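Local structure of signal recognition particle receptor FtsY (Sulfolobus acidocaldarius, 5L3S) at residues B[107-112]-B[193-198]; B[135-140]-B[169-174]; B[215-220]-B[241-246]. The protein serves as the docking receptor of the signal recognition particle and belongs to the SRP branch of the P-loop nucleotide-binding proteins. All blocks are in the same frame, centred on the assembly; numbering follows the deposited sequence.

Contact 1 of 3, residues B[107-112]-B[193-198]; sequences FGVNGV and GRMHID. With GNP (phosphoaminophosphonic acid-guanylate ester), chain R; GNP (phosphoaminophosphonic acid-guanylate ester), chain I.
Asn110 packs against Gly193, their CA atoms 3.9 Å apart, where two loops meet between two molecules of phosphoaminophosphonic acid-guanylate ester. With chi1 at -53°, CG of Asn110 stands opposite its own carbonyl carbon, and the side chain runs alongside the chain I ligand. CB of Asn110 rests on the sugar of that ligand, 3.3 Å from O4'. CG lies between base atom N3 and the carbonyl carbon of Gly193, OD1 faces N2 of the base, and ND2 gives a nearly straight bond (165°) to O3', 3.2 Å away. The chain R ligand is held from the backbone instead: Gly111 N donates to its O3G at 2.9 Å, and Gly193, having no side chain, brings CA within 3.5 Å of the same O3G. Arg194 N makes a weak bond to Gly108 O (3.3 Å), and a CA-H...O contact runs from Val109 CA to Arg194 O at 3.2 Å. A water bridges the loops, accepting from Gly108 N and, in the guanidinium plane, from Arg194 NE (2.9 Å); NH1 of that arginine bonds to Leu201 O. Val109 CG1 runs beside His196, whose buried ND1 has no polar partner in the model, while NE2 bonds to a polar side chain of another protein chain. Gly108 to Val112 form the first part of what fits a P-loop, between strand 102-107 and helix 114-127. Val109 and His196 lean on helix 228-239, Phe107 and Val112 on strand 216-222, and Arg194 on helix 199-212.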
loop_
_atom_site.group_PDB
_atom_site.type_symbol
_atom_site.label_atom_id
_atom_site.label_comp_id
_atom_site.label_asym_id
_atom_site.label_seq_id
_atom_site.Cartn_x
_atom_site.Cartn_y
_atom_site.Cartn_z
ATOM N N PHE B 107 2.025 11.193 -9.850
ATOM C CA PHE B 107 1.253 11.490 -8.639
ATOM C C PHE B 107 0.604 10.232 -8.062
ATOM O O PHE B 107 0.633 9.162 -8.672
ATOM C CB PHE B 107 0.207 12.602 -8.888
ATOM C CG PHE B 107 -0.717 12.349 -10.076
ATOM C CD1 PHE B 107 -1.853 11.550 -9.946
ATOM C CD2 PHE B 107 -0.480 12.973 -11.303
ATOM C CE1 PHE B 107 -2.706 11.332 -11.036
ATOM C CE2 PHE B 107 -1.322 12.763 -12.387
ATOM C CZ PHE B 107 -2.436 11.939 -12.253
ATOM N N GLY B 108 0.030 10.353 -6.879
ATOM C CA GLY B 108 -0.606 9.194 -6.257
ATOM C C GLY B 108 -0.661 9.433 -4.759
ATOM O O GLY B 108 -0.176 10.462 -4.277
ATOM N N VAL B 109 -1.234 8.489 -4.013
ATOM C CA VAL B 109 -1.388 8.696 -2.579
ATOM C C VAL B 109 -0.067 8.555 -1.833
ATOM O O VAL B 109 0.936 8.109 -2.384
ATOM C CB VAL B 109 -2.478 7.752 -1.955
ATOM C CG1 VAL B 109 -3.786 7.877 -2.715
ATOM C CG2 VAL B 109 -2.016 6.315 -1.948
ATOM N N ASN B 110 -0.068 8.952 -0.565
ATOM C CA ASN B 110 1.153 8.953 0.228
ATOM C C ASN B 110 1.842 7.617 0.356
ATOM O O ASN B 110 1.204 6.608 0.670
ATOM C CB ASN B 110 0.831 9.467 1.638
ATOM C CG ASN B 110 0.137 10.779 1.595
ATOM O OD1 ASN B 110 -1.083 10.840 1.388
ATOM N ND2 ASN B 110 0.903 11.860 1.760
ATOM N N GLY B 111 3.151 7.627 0.136
ATOM C CA GLY B 111 3.994 6.476 0.418
ATOM C C GLY B 111 4.022 5.378 -0.654
ATOM O O GLY B 111 4.756 4.394 -0.493
ATOM N N VAL B 112 3.251 5.523 -1.732
ATOM C CA VAL B 112 3.177 4.453 -2.762
ATOM C C VAL B 112 4.464 4.206 -3.551
ATOM O O VAL B 112 4.686 3.102 -4.070
ATOM C CB VAL B 112 2.031 4.674 -3.803
ATOM C CG1 VAL B 112 0.676 4.501 -3.142
ATOM C CG2 VAL B 112 2.161 6.047 -4.533
ATOM N N GLY B 193 2.658 13.283 -1.893
ATOM C CA GLY B 193 1.560 12.347 -1.710
ATOM C C GLY B 193 0.307 13.130 -1.376
ATOM O O GLY B 193 0.364 14.177 -0.729
ATOM N N ARG B 194 -0.834 12.634 -1.828
ATOM C CA ARG B 194 -2.102 13.287 -1.537
ATOM C C ARG B 194 -3.203 12.249 -1.649
ATOM O O ARG B 194 -3.134 11.368 -2.506
ATOM C CB ARG B 194 -2.350 14.468 -2.494
ATOM C CG ARG B 194 -2.724 14.092 -3.951
ATOM C CD ARG B 194 -2.472 15.272 -4.913
ATOM N NE ARG B 194 -1.045 15.532 -4.949
ATOM C CZ ARG B 194 -0.475 16.712 -4.730
ATOM N NH1 ARG B 194 -1.209 17.798 -4.500
ATOM N NH2 ARG B 194 0.843 16.796 -4.747
ATOM N N MET B 195 -4.201 12.333 -0.776
ATOM C CA MET B 195 -5.373 11.477 -0.917
ATOM C C MET B 195 -6.237 11.936 -2.078
ATOM O O MET B 195 -6.414 13.131 -2.310
ATOM C CB MET B 195 -6.212 11.461 0.369
ATOM C CG MET B 195 -5.564 10.736 1.538
ATOM S SD MET B 195 -5.260 8.986 1.174
ATOM C CE MET B 195 -6.748 8.578 0.305
ATOM N N HIS B 196 -6.796 10.972 -2.794
ATOM C CA HIS B 196 -7.675 11.249 -3.916
ATOM C C HIS B 196 -8.948 11.991 -3.495
ATOM O O HIS B 196 -9.597 12.612 -4.325
ATOM C CB HIS B 196 -8.005 9.943 -4.656
ATOM C CG HIS B 196 -8.408 8.819 -3.746
ATOM N ND1 HIS B 196 -7.557 8.282 -2.801
ATOM C CD2 HIS B 196 -9.570 8.127 -3.644
ATOM C CE1 HIS B 196 -8.180 7.304 -2.161
ATOM N NE2 HIS B 196 -9.403 7.195 -2.646
ATOM N N ILE B 197 -9.290 11.945 -2.204
ATOM C CA ILE B 197 -10.477 12.633 -1.697
ATOM C C ILE B 197 -10.149 13.951 -0.982
ATOM O O ILE B 197 -11.023 14.587 -0.402
ATOM C CB ILE B 197 -11.299 11.742 -0.728
ATOM C CG1 ILE B 197 -10.415 11.216 0.403
ATOM C CG2 ILE B 197 -11.975 10.593 -1.496
ATOM C CD1 ILE B 197 -11.174 10.480 1.488
ATOM N N ASP B 198 -8.886 14.352 -1.020
ATOM C CA ASP B 198 -8.475 15.617 -0.420
ATOM C C ASP B 198 -8.650 16.719 -1.462
ATOM O O ASP B 198 -7.807 16.888 -2.338
ATOM C CB ASP B 198 -7.014 15.512 0.026
ATOM C CG ASP B 198 -6.541 16.726 0.807
ATOM O OD1 ASP B 198 -7.047 17.844 0.585
ATOM O OD2 ASP B 198 -5.644 16.550 1.647
HETATM P PG GNP R . 5.615 10.324 -0.429
HETATM O O1G GNP R . 6.349 11.335 -1.279
HETATM O O2G GNP R . 5.775 10.594 1.061
HETATM O O3G GNP R . 4.125 10.257 -0.683
HETATM N N3B GNP R . 6.227 8.875 -0.721
HETATM P PB GNP R . 6.492 8.357 -2.239
HETATM O O1B GNP R . 7.265 9.358 -2.975
HETATM O O2B GNP R . 5.200 8.029 -2.860
HETATM O O3A GNP R . 7.307 7.091 -2.079
HETATM P PA GNP R . 8.818 6.910 -1.879
HETATM O O1A GNP R . 9.538 6.996 -3.191
HETATM O O2A GNP R . 9.323 7.784 -0.775
HETATM O "O5'" GNP R . 8.984 5.403 -1.478
HETATM C "C5'" GNP R . 8.471 4.865 -0.217
HETATM C "C4'" GNP R . 9.260 3.618 0.141
HETATM O "O4'" GNP R . 8.914 2.507 -0.767
HETATM C "C3'" GNP R . 10.763 3.782 0.029
HETATM O "O3'" GNP R . 11.377 3.009 1.044
HETATM C "C2'" GNP R . 11.080 3.177 -1.350
HETATM O "O2'" GNP R . 12.409 2.691 -1.408
HETATM C "C1'" GNP R . 10.110 1.986 -1.294
HETATM N N9 GNP R . 9.811 1.445 -2.619
HETATM C C8 GNP R . 9.405 2.111 -3.744
HETATM N N7 GNP R . 9.198 1.321 -4.782
HETATM C C5 GNP R . 9.486 0.054 -4.282
HETATM C C6 GNP R . 9.449 -1.203 -4.923
HETATM O O6 GNP R . 9.154 -1.410 -6.109
HETATM N N1 GNP R . 9.829 -2.245 -4.072
HETATM C C2 GNP R . 10.172 -2.071 -2.739
HETATM N N2 GNP R . 10.510 -3.152 -2.038
HETATM N N3 GNP R . 10.209 -0.890 -2.134
HETATM C C4 GNP R . 9.863 0.116 -2.961
HETATM P PG GNP I . 9.987 4.203 4.511
HETATM O O1G GNP I . 10.508 4.429 3.084
HETATM O O2G GNP I . 11.016 4.545 5.551
HETATM O O3G GNP I . 9.509 2.765 4.539
HETATM N N3B GNP I . 8.670 5.118 4.675
HETATM P PB GNP I . 7.863 5.294 6.101
HETATM O O1B GNP I . 8.848 5.842 7.025
HETATM O O2B GNP I . 7.195 4.018 6.442
HETATM O O3A GNP I . 6.711 6.290 5.838
HETATM P PA GNP I . 6.813 7.858 5.803
HETATM O O1A GNP I . 7.899 8.326 4.920
HETATM O O2A GNP I . 6.825 8.365 7.196
HETATM O "O5'" GNP I . 5.419 8.321 5.240
HETATM C "C5'" GNP I . 4.946 7.912 3.952
HETATM C "C4'" GNP I . 3.925 8.951 3.505
HETATM O "O4'" GNP I . 2.682 8.785 4.228
HETATM C "C3'" GNP I . 4.328 10.400 3.773
HETATM O "O3'" GNP I . 3.858 11.201 2.709
HETATM C "C2'" GNP I . 3.572 10.764 5.060
HETATM O "O2'" GNP I . 3.307 12.151 5.107
HETATM C "C1'" GNP I . 2.274 9.999 4.823
HETATM N N9 GNP I . 1.463 9.599 5.982
HETATM C C8 GNP I . 1.829 8.917 7.124
HETATM N N7 GNP I . 0.805 8.671 7.924
HETATM C C5 GNP I . -0.309 9.214 7.253
HETATM C C6 GNP I . -1.690 9.295 7.579
HETATM O O6 GNP I . -2.282 8.872 8.600
HETATM N N1 GNP I . -2.429 9.939 6.582
HETATM C C2 GNP I . -1.908 10.451 5.421
HETATM N N2 GNP I . -2.737 11.065 4.561
HETATM N N3 GNP I . -0.627 10.390 5.130
HETATM C C4 GNP I . 0.106 9.775 6.062
HETATM O O HOH W 1 0.605 13.296 -5.826
#

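Contact 2 of 3, residues B[135-140]-B[169-174]; sequences AASDTF and ASVAFD
Ser137 OG is hemmed in on the flank of helix 168-181. It hydrogen-bonds to the carbonyl oxygen of Pro168 and packs 3.6 Å from CB of Val171 and 3.7 Å from CB of Ala172. The amide N of Ala172, 3.4 Å from OG of Ser137, is poorly aligned for a bond. Val171 contributes the largest share of the buried surface. Its CG1 is trans to the backbone N (chi1 179°) and lies 3.6 Å from Ala136 O, an oxygen whose polar partner is Gln145 NE2. The other branch, CG2, meets CG2 of Thr139 tip to tip at 4.0 Å. CB of Ala135 points at the helix and comes 4.3 Å from CA of Ala172. Strand 135-137 and helix 169-174 run almost exactly antiparallel (171°), their axes 7.2 Å apart. This is the classic packing of an alpha/beta sheet: the helix crosses from strand 158-160 to strand 186-191 and passes over strand 132-137, which lies between them. The small side chains of Ala135 and Ala172 are consistent with this close approach, and Ile189 touches Ala135, Ser137 and Ala172. An inverse gamma turn is centred on Ala136, and farther on Asp138 begins an Asx turn in which Phe140 N donates to its OD1 at 2.9 Å. Arg141 N also bonds to OD1, probably helping to fix the carboxylate of this nucleotide-pocket residue.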
loop_
_atom_site.group_PDB
_atom_site.type_symbol
_atom_site.label_atom_id
_atom_site.label_comp_id
_atom_site.label_asym_id
_atom_site.label_seq_id
_atom_site.Cartn_x
_atom_site.Cartn_y
_atom_site.Cartn_z
ATOM N N ALA B 135 12.135 17.863 -11.519
ATOM C CA ALA B 135 11.528 18.955 -10.771
ATOM C C ALA B 135 11.128 18.442 -9.384
ATOM O O ALA B 135 10.299 17.528 -9.263
ATOM C CB ALA B 135 10.307 19.467 -11.501
ATOM N N ALA B 136 11.707 19.039 -8.346
ATOM C CA ALA B 136 11.386 18.692 -6.959
ATOM C C ALA B 136 10.115 19.401 -6.514
ATOM O O ALA B 136 10.152 20.301 -5.677
ATOM C CB ALA B 136 12.550 19.044 -6.045
ATOM N N SER B 137 8.980 18.988 -7.068
ATOM C CA SER B 137 7.719 19.687 -6.819
ATOM C C SER B 137 6.897 19.162 -5.621
ATOM O O SER B 137 5.751 19.555 -5.451
ATOM C CB SER B 137 6.866 19.740 -8.093
ATOM O OG SER B 137 7.361 20.723 -8.997
ATOM N N ASP B 138 7.480 18.274 -4.812
ATOM C CA ASP B 138 6.979 18.047 -3.443
ATOM C C ASP B 138 7.673 19.049 -2.542
ATOM O O ASP B 138 8.817 18.842 -2.137
ATOM C CB ASP B 138 7.295 16.638 -2.948
ATOM C CG ASP B 138 6.825 16.383 -1.505
ATOM O OD1 ASP B 138 6.411 17.326 -0.795
ATOM O OD2 ASP B 138 6.890 15.212 -1.076
ATOM N N THR B 139 6.981 20.133 -2.225
ATOM C CA THR B 139 7.568 21.188 -1.412
ATOM C C THR B 139 7.003 21.130 0.007
ATOM O O THR B 139 7.182 22.053 0.805
ATOM C CB THR B 139 7.272 22.579 -2.004
ATOM O OG1 THR B 139 5.855 22.766 -2.071
ATOM C CG2 THR B 139 7.842 22.697 -3.428
ATOM N N PHE B 140 6.318 20.048 0.325
ATOM C CA PHE B 140 5.651 19.951 1.629
ATOM C C PHE B 140 6.321 19.001 2.614
ATOM O O PHE B 140 6.572 19.355 3.770
ATOM C CB PHE B 140 4.181 19.545 1.473
ATOM C CG PHE B 140 3.527 19.123 2.772
ATOM C CD1 PHE B 140 2.961 20.066 3.615
ATOM C CD2 PHE B 140 3.496 17.786 3.156
ATOM C CE1 PHE B 140 2.376 19.687 4.825
ATOM C CE2 PHE B 140 2.920 17.403 4.358
ATOM C CZ PHE B 140 2.350 18.354 5.185
ATOM N N ALA B 169 4.034 24.492 -8.334
ATOM C CA ALA B 169 3.879 24.955 -9.707
ATOM C C ALA B 169 5.050 25.821 -10.151
ATOM O O ALA B 169 5.460 25.779 -11.310
ATOM C CB ALA B 169 2.568 25.725 -9.868
ATOM N N SER B 170 5.574 26.626 -9.227
ATOM C CA SER B 170 6.694 27.498 -9.528
ATOM C C SER B 170 7.936 26.640 -9.773
ATOM O O SER B 170 8.711 26.916 -10.690
ATOM C CB SER B 170 6.935 28.476 -8.374
ATOM O OG SER B 170 8.193 29.115 -8.511
ATOM N N VAL B 171 8.115 25.595 -8.963
ATOM C CA VAL B 171 9.247 24.684 -9.159
ATOM C C VAL B 171 9.174 24.014 -10.542
ATOM O O VAL B 171 10.166 23.969 -11.271
ATOM C CB VAL B 171 9.348 23.606 -8.057
ATOM C CG1 VAL B 171 10.538 22.676 -8.333
ATOM C CG2 VAL B 171 9.495 24.246 -6.673
ATOM N N ALA B 172 7.994 23.514 -10.903
ATOM C CA ALA B 172 7.800 22.866 -12.207
ATOM C C ALA B 172 8.008 23.823 -13.372
ATOM O O ALA B 172 8.648 23.477 -14.373
ATOM C CB ALA B 172 6.408 22.201 -12.285
ATOM N N PHE B 173 7.454 25.025 -13.249
ATOM C CA PHE B 173 7.642 26.064 -14.245
ATOM C C PHE B 173 9.133 26.350 -14.491
ATOM O O PHE B 173 9.568 26.415 -15.645
ATOM C CB PHE B 173 6.900 27.341 -13.836
ATOM C CG PHE B 173 6.969 28.441 -14.856
ATOM C CD1 PHE B 173 6.015 28.538 -15.856
ATOM C CD2 PHE B 173 7.979 29.385 -14.809
ATOM C CE1 PHE B 173 6.078 29.561 -16.807
ATOM C CE2 PHE B 173 8.051 30.407 -15.755
ATOM C CZ PHE B 173 7.097 30.493 -16.754
ATOM N N ASP B 174 9.904 26.500 -13.413
ATOM C CA ASP B 174 11.337 26.782 -13.507
ATOM C C ASP B 174 12.093 25.621 -14.140
ATOM O O ASP B 174 13.007 25.825 -14.923
ATOM C CB ASP B 174 11.926 27.049 -12.121
ATOM C CG ASP B 174 11.597 28.432 -11.595
ATOM O OD1 ASP B 174 10.832 29.170 -12.257
ATOM O OD2 ASP B 174 12.111 28.772 -10.510
#

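Contact 3 of 3, residues B[215-220]-B[241-246]; sequences DFRILI and GYDAVI
The backbone of Arg217 is bonded to Asp243 just ahead of strand 244-248, its guanidinium not touching the carboxylate. OD2 of Asp243 accepts from the backbone N of Arg217 at 2.7 Å with the lone pair that faces away from the other carboxylate oxygen, and Asp243 N returns a bond to Arg217 O at 2.9 Å. That carbonyl takes a weak bond from Ala244 N. Extended from CG to NE, the Arg217 side chain runs toward Gly241, where NH1 donates to Gly241 O (3.2 Å); the oxygen lies in the guanidinium plane, but the nitrogen sits well above the carbonyl plane. A glycerol also accepts from NH1. Regular strand pairing follows, with Leu219 N on Ala244 O at 3.0 Å and Ile246 N on Leu219 O at 3.1 Å. Side chains pack on both faces of the strand pair. On one, Asp243 CB lies over the Phe216 ring, displaced toward its rim, Ala244 CB touches CZ of Phe216 (3.9 Å), and Ile246 is flanked by Ile218 and Ile220. On the other, Leu219 CB sits over the centre of the Tyr242 ring, 11° off the normal, and Leu219 CD2 lies 3.6 Å from Tyr242 CZ. Leu219 and Tyr242 also touch helix 228-239, where Ala233 O receives the tyrosine hydroxyl. Strand 216-222, that helix and strand 244-248 form a beta-alpha-beta crossover, the repeating unit of the P-loop nucleotide-binding fold.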
loop_
_atom_site.group_PDB
_atom_site.type_symbol
_atom_site.label_atom_id
_atom_site.label_comp_id
_atom_site.label_asym_id
_atom_site.label_seq_id
_atom_site.Cartn_x
_atom_site.Cartn_y
_atom_site.Cartn_z
ATOM N N ASP B 215 3.109 16.105 -20.985
ATOM C CA ASP B 215 2.867 15.286 -22.157
ATOM C C ASP B 215 2.440 13.882 -21.744
ATOM O O ASP B 215 1.842 13.160 -22.529
ATOM C CB ASP B 215 4.114 15.230 -23.032
ATOM C CG ASP B 215 4.540 16.602 -23.507
ATOM O OD1 ASP B 215 3.938 17.092 -24.475
ATOM O OD2 ASP B 215 5.455 17.194 -22.899
ATOM N N PHE B 216 2.740 13.504 -20.510
ATOM C CA PHE B 216 2.379 12.175 -20.017
ATOM C C PHE B 216 2.124 12.275 -18.530
ATOM O O PHE B 216 2.897 12.902 -17.819
ATOM C CB PHE B 216 3.513 11.179 -20.284
ATOM C CG PHE B 216 3.057 9.743 -20.437
ATOM C CD1 PHE B 216 2.317 9.348 -21.542
ATOM C CD2 PHE B 216 3.404 8.789 -19.495
ATOM C CE1 PHE B 216 1.904 8.025 -21.692
ATOM C CE2 PHE B 216 2.996 7.466 -19.637
ATOM C CZ PHE B 216 2.242 7.086 -20.743
ATOM N N ARG B 217 1.045 11.650 -18.050
ATOM C CA ARG B 217 0.729 11.684 -16.626
ATOM C C ARG B 217 0.684 10.250 -16.086
ATOM O O ARG B 217 0.005 9.408 -16.653
ATOM C CB ARG B 217 -0.640 12.327 -16.386
ATOM C CG ARG B 217 -0.844 13.718 -16.930
ATOM C CD ARG B 217 -2.288 14.128 -16.708
ATOM N NE ARG B 217 -2.579 15.445 -17.251
ATOM C CZ ARG B 217 -3.731 16.087 -17.088
ATOM N NH1 ARG B 217 -4.717 15.529 -16.394
ATOM N NH2 ARG B 217 -3.898 17.291 -17.624
ATOM N N ILE B 218 1.407 9.985 -15.003
ATOM C CA ILE B 218 1.508 8.636 -14.471
ATOM C C ILE B 218 1.017 8.576 -13.029
ATOM O O ILE B 218 1.552 9.250 -12.155
ATOM C CB ILE B 218 2.950 8.099 -14.513
ATOM C CG1 ILE B 218 3.478 8.110 -15.956
ATOM C CG2 ILE B 218 3.009 6.682 -13.935
ATOM C CD1 ILE B 218 4.909 7.627 -16.085
ATOM N N LEU B 219 -0.006 7.762 -12.806
ATOM C CA LEU B 219 -0.480 7.476 -11.460
ATOM C C LEU B 219 0.356 6.340 -10.903
ATOM O O LEU B 219 0.582 5.329 -11.580
ATOM C CB LEU B 219 -1.954 7.076 -11.491
ATOM C CG LEU B 219 -2.512 6.527 -10.162
ATOM C CD1 LEU B 219 -2.492 7.586 -9.082
ATOM C CD2 LEU B 219 -3.929 5.923 -10.379
ATOM N N ILE B 220 0.840 6.510 -9.674
ATOM C CA ILE B 220 1.539 5.429 -8.991
ATOM C C ILE B 220 0.588 4.698 -8.028
ATOM O O ILE B 220 -0.071 5.328 -7.211
ATOM C CB ILE B 220 2.767 5.944 -8.220
ATOM C CG1 ILE B 220 3.687 6.758 -9.149
ATOM C CG2 ILE B 220 3.520 4.775 -7.606
ATOM C CD1 ILE B 220 4.117 5.979 -10.383
ATOM N N GLY B 241 -7.303 12.867 -14.094
ATOM C CA GLY B 241 -6.998 12.241 -15.377
ATOM C C GLY B 241 -5.526 11.859 -15.474
ATOM O O GLY B 241 -4.649 12.608 -15.032
ATOM N N TYR B 242 -5.245 10.679 -16.019
ATOM C CA TYR B 242 -3.862 10.237 -16.215
ATOM C C TYR B 242 -3.803 9.306 -17.425
ATOM O O TYR B 242 -4.840 8.871 -17.932
ATOM C CB TYR B 242 -3.300 9.551 -14.967
ATOM C CG TYR B 242 -4.170 8.424 -14.440
ATOM C CD1 TYR B 242 -5.179 8.682 -13.510
ATOM C CD2 TYR B 242 -3.991 7.112 -14.870
ATOM C CE1 TYR B 242 -5.995 7.667 -13.026
ATOM C CE2 TYR B 242 -4.800 6.082 -14.386
ATOM C CZ TYR B 242 -5.799 6.374 -13.460
ATOM O OH TYR B 242 -6.614 5.380 -12.977
ATOM N N ASP B 243 -2.593 8.995 -17.879
ATOM C CA ASP B 243 -2.412 8.219 -19.108
ATOM C C ASP B 243 -2.076 6.754 -18.838
ATOM O O ASP B 243 -2.463 5.869 -19.604
ATOM C CB ASP B 243 -1.304 8.838 -19.957
ATOM C CG ASP B 243 -1.597 10.275 -20.329
ATOM O OD1 ASP B 243 -2.578 10.497 -21.061
ATOM O OD2 ASP B 243 -0.851 11.177 -19.893
ATOM N N ALA B 244 -1.331 6.511 -17.764
ATOM C CA ALA B 244 -0.883 5.160 -17.431
ATOM C C ALA B 244 -0.547 5.008 -15.946
ATOM O O ALA B 244 -0.507 5.981 -15.199
ATOM C CB ALA B 244 0.307 4.765 -18.271
ATOM N N VAL B 245 -0.291 3.769 -15.535
ATOM C CA VAL B 245 -0.011 3.482 -14.140
ATOM C C VAL B 245 1.333 2.773 -14.049
ATOM O O VAL B 245 1.680 1.972 -14.929
ATOM C CB VAL B 245 -1.124 2.563 -13.569
ATOM C CG1 VAL B 245 -0.713 1.936 -12.247
ATOM C CG2 VAL B 245 -2.427 3.344 -13.428
ATOM N N ILE B 246 2.081 3.065 -12.994
ATOM C CA ILE B 246 3.188 2.209 -12.591
ATOM C C ILE B 246 2.827 1.571 -11.240
ATOM O O ILE B 246 2.422 2.266 -10.315
ATOM C CB ILE B 246 4.526 3.001 -12.519
ATOM C CG1 ILE B 246 4.974 3.397 -13.940
ATOM C CG2 ILE B 246 5.612 2.178 -11.813
ATOM C CD1 ILE B 246 6.215 4.329 -13.986
#

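Overall arrangement
From the N terminus, the chain passes the helical bundle and enters the nucleotide-binding domain along strand 102-107. The loop that follows opens contact 1, which closes only when 193-198 returns to it. Within that long loop, 135-140 and 169-174 pair as contact 2, fastening a crossover helix to the sheet. Contact 3 comes afterwards in series, joining neighbouring strands 216-222 and 244-248. Contacts 1 and 3 touch directly: Phe107 pairs with Ile218 and Ile220, and Val112 packs on Ile220. Contact 2 touches neither, its centre about 17 Å from that of contact 1 and 18 Å from that of contact 3, yet it shares their central sheet.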